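FAD synthase (Thermoplasma volcanium GSS1, PDB 3GLV) probably catalyses the transfer of the AMP portion of ATP to FMN, giving FAD and diphosphate. Local coordinates at residues E24-G29 with V65-I70. Residues are numbered along the deposited sequence; the frame is centred on the assembly and turned at random.
Sequences ESKKLG and VVDRAI
Lys-26, on helix 16-26, carries the whole contact from the first segment, reaching past Val-65 to the carboxylate of Asp-67. Its CB faces CB of Val-65 at 4.1 Å, while CG and CD run past the carbonyl O of Val-65, CD of Lys-26 at 3.7 Å from it. With CG anti to the backbone N (chi1 175°) and a bend at chi2 (59°), the chain is led along Val-65, and a further turn at chi4 (-98°) brings NZ round to the acid. NZ of Lys-26 donates to OD2 of Asp-67 at 2.7 Å, on the syn lone pair, in a salt bridge whose two side chains meet nearly perpendicularly. A water bridges the pair, accepting from NZ of Lys-26 at 2.6 Å and donating to OD1 of Asp-67 at 3.2 Å. A methionine in place of Lys-26 would probably leave the Asp-67 carboxylate without the lysine's charge and the water without this N-H. OD2 of Asp-67 also accepts from the backbone N of Leu-32, which ties the acid to strand 31-36. Beyond Lys-26, a type I turn to Gly-29 closes with Gly-29 N bonded to Lys-26 O at 3.1 Å. The contact thus joins helix 16-26 to the entry of strand 68-71, outermost within this chain in the parallel 3-2-1-4-5 sheet of a Rossmann-like nucleotidyltransferase fold.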
ATOM      1  N   GLU A  24       9.816   9.414  -1.245  1.00 19.11           N
ATOM      2  CA  GLU A  24      10.908  10.377  -1.411  1.00 18.80           C
ATOM      3  C   GLU A  24      11.791   9.922  -2.587  1.00 19.30           C
ATOM      4  O   GLU A  24      12.290  10.746  -3.309  1.00 17.67           O
ATOM      5  CB  GLU A  24      11.722  10.541  -0.142  1.00 19.13           C
ATOM      6  CG  GLU A  24      10.959  11.170   1.016  1.00 20.59           C
ATOM      7  CD  GLU A  24      10.388  12.534   0.672  1.00 20.50           C
ATOM      8  OE1 GLU A  24      11.165  13.480   0.504  1.00 22.02           O
ATOM      9  OE2 GLU A  24       9.163  12.652   0.573  1.00 21.82           O
ATOM     10  N   SER A  25      11.919   8.597  -2.810  1.00 18.68           N
ATOM     11  CA  SER A  25      12.696   8.130  -3.921  1.00 18.86           C
ATOM     12  C   SER A  25      12.034   8.591  -5.212  1.00 20.12           C
ATOM     13  O   SER A  25      12.721   9.041  -6.107  1.00 19.82           O
ATOM     14  CB  SER A  25      12.900   6.620  -3.902  1.00 19.00           C
ATOM     15  OG  SER A  25      13.605   6.209  -2.726  1.00 19.31           O
ATOM     16  N   LYS A  26      10.699   8.469  -5.307  1.00 21.05           N
ATOM     17  CA  LYS A  26       9.966   8.836  -6.520  1.00 21.18           C
ATOM     18  C   LYS A  26      10.167  10.310  -6.842  1.00 20.40           C
ATOM     19  O   LYS A  26      10.335  10.698  -7.995  1.00 19.95           O
ATOM     20  CB  LYS A  26       8.504   8.503  -6.389  1.00 22.49           C
ATOM     21  CG  LYS A  26       7.602   8.963  -7.569  1.00 25.82           C
ATOM     22  CD  LYS A  26       8.004   8.393  -8.911  1.00 27.78           C
ATOM     23  CE  LYS A  26       6.979   8.755 -10.000  1.00 31.14           C
ATOM     24  NZ  LYS A  26       6.024   7.692 -10.271  1.00 34.73           N
ATOM     25  N   LYS A  27      10.231  11.132  -5.800  1.00 19.99           N
ATOM     26  CA  LYS A  27      10.386  12.568  -5.981  1.00 18.80           C
ATOM     27  C   LYS A  27      11.661  12.893  -6.753  1.00 18.98           C
ATOM     28  O   LYS A  27      11.773  14.007  -7.276  1.00 17.64           O
ATOM     29  CB  LYS A  27      10.438  13.313  -4.648  1.00 17.11           C
ATOM     30  CG  LYS A  27       9.094  13.434  -3.987  1.00 18.44           C
ATOM     31  CD  LYS A  27       9.179  14.191  -2.688  1.00 18.08           C
ATOM     32  CE  LYS A  27       7.799  14.292  -2.074  1.00 17.07           C
ATOM     33  NZ  LYS A  27       7.891  14.684  -0.629  1.00 15.79           N
ATOM     34  N   LEU A  28      12.635  11.984  -6.773  1.00 19.05           N
ATOM     35  CA  LEU A  28      13.936  12.334  -7.345  1.00 19.95           C
ATOM     36  C   LEU A  28      13.975  12.105  -8.875  1.00 20.10           C
ATOM     37  O   LEU A  28      14.952  12.463  -9.537  1.00 20.29           O
ATOM     38  CB  LEU A  28      15.079  11.568  -6.652  1.00 19.58           C
ATOM     39  CG  LEU A  28      15.421  11.756  -5.166  1.00 18.69           C
ATOM     40  CD1 LEU A  28      16.287  10.560  -4.679  1.00 13.20           C
ATOM     41  CD2 LEU A  28      16.084  13.105  -4.852  1.00 15.43           C
ATOM     42  N   GLY A  29      12.942  11.496  -9.444  1.00 20.94           N
ATOM     43  CA  GLY A  29      12.957  11.220 -10.863  1.00 20.95           C
ATOM     44  C   GLY A  29      11.568  11.083 -11.452  1.00 21.38           C
ATOM     45  O   GLY A  29      10.615  11.691 -10.963  1.00 20.05           O
ATOM     46  N   VAL A  65       3.052   5.477  -5.898  1.00 19.96           N
ATOM     47  CA  VAL A  65       4.350   6.009  -6.260  1.00 20.24           C
ATOM     48  C   VAL A  65       5.246   5.004  -6.987  1.00 22.62           C
ATOM     49  O   VAL A  65       6.273   5.408  -7.531  1.00 23.81           O
ATOM     50  CB  VAL A  65       5.098   6.608  -5.027  1.00 20.24           C
ATOM     51  CG1 VAL A  65       4.254   7.703  -4.381  1.00 19.31           C
ATOM     52  CG2 VAL A  65       5.508   5.550  -4.035  1.00 19.16           C
ATOM     53  N   VAL A  66       4.837   3.727  -7.069  1.00 22.83           N
ATOM     54  CA  VAL A  66       5.645   2.717  -7.672  1.00 22.61           C
ATOM     55  C   VAL A  66       5.254   2.492  -9.133  1.00 24.16           C
ATOM     56  O   VAL A  66       4.124   2.035  -9.459  1.00 23.15           O
ATOM     57  CB  VAL A  66       5.601   1.346  -6.883  1.00 22.58           C
ATOM     58  CG1 VAL A  66       6.436   0.292  -7.579  1.00 21.14           C
ATOM     59  CG2 VAL A  66       6.034   1.517  -5.443  1.00 19.80           C
ATOM     60  N   ASP A  67       6.216   2.727 -10.024  1.00 23.96           N
ATOM     61  CA  ASP A  67       5.944   2.482 -11.451  1.00 24.78           C
ATOM     62  C   ASP A  67       6.140   1.027 -11.813  1.00 25.60           C
ATOM     63  O   ASP A  67       5.292   0.466 -12.501  1.00 27.33           O
ATOM     64  CB  ASP A  67       6.765   3.409 -12.296  1.00 23.53           C
ATOM     65  CG  ASP A  67       6.404   4.844 -12.023  1.00 25.41           C
ATOM     66  OD1 ASP A  67       5.228   5.166 -12.284  1.00 31.56           O
ATOM     67  OD2 ASP A  67       7.217   5.597 -11.451  1.00 22.15           O
ATOM     68  N   ARG A  68       7.216   0.415 -11.312  1.00 25.37           N
ATOM     69  CA  ARG A  68       7.529  -0.991 -11.622  1.00 26.26           C
ATOM     70  C   ARG A  68       8.176  -1.669 -10.444  1.00 24.72           C
ATOM     71  O   ARG A  68       8.996  -1.067  -9.738  1.00 23.55           O
ATOM     72  CB  ARG A  68       8.501  -1.096 -12.806  1.00 26.65           C
ATOM     73  CG  ARG A  68       7.795  -1.097 -14.126  1.00 33.79           C
ATOM     74  CD  ARG A  68       8.788  -1.110 -15.294  1.00 39.72           C
ATOM     75  NE  ARG A  68       9.680  -2.259 -15.180  1.00 44.28           N
ATOM     76  CZ  ARG A  68      11.014  -2.213 -15.196  1.00 46.46           C
ATOM     77  NH1 ARG A  68      11.679  -1.055 -15.333  1.00 47.55           N
ATOM     78  NH2 ARG A  68      11.690  -3.354 -15.076  1.00 46.14           N
ATOM     79  N   ALA A  69       7.839  -2.946 -10.270  1.00 24.29           N
ATOM     80  CA  ALA A  69       8.436  -3.745  -9.221  1.00 24.03           C
ATOM     81  C   ALA A  69       8.884  -5.065  -9.747  1.00 23.74           C
ATOM     82  O   ALA A  69       8.160  -5.728 -10.509  1.00 23.13           O
ATOM     83  CB  ALA A  69       7.468  -3.915  -8.051  1.00 23.43           C
ATOM     84  N   ILE A  70      10.086  -5.449  -9.334  1.00 22.70           N
ATOM     85  CA  ILE A  70      10.673  -6.707  -9.712  1.00 22.75           C
ATOM     86  C   ILE A  70      11.350  -7.439  -8.567  1.00 22.67           C
ATOM     87  O   ILE A  70      11.793  -6.852  -7.553  1.00 22.41           O
ATOM     88  CB  ILE A  70      11.669  -6.572 -10.884  1.00 23.35           C
ATOM     89  CG1 ILE A  70      12.847  -5.694 -10.513  1.00 22.93           C
ATOM     90  CG2 ILE A  70      10.976  -6.001 -12.183  1.00 23.98           C
ATOM     91  CD1 ILE A  70      13.928  -5.834 -11.538  1.00 23.20           C
TER
HETATM   92  O   HOH W   1       5.099   8.388 -12.571  1.00 47.26           O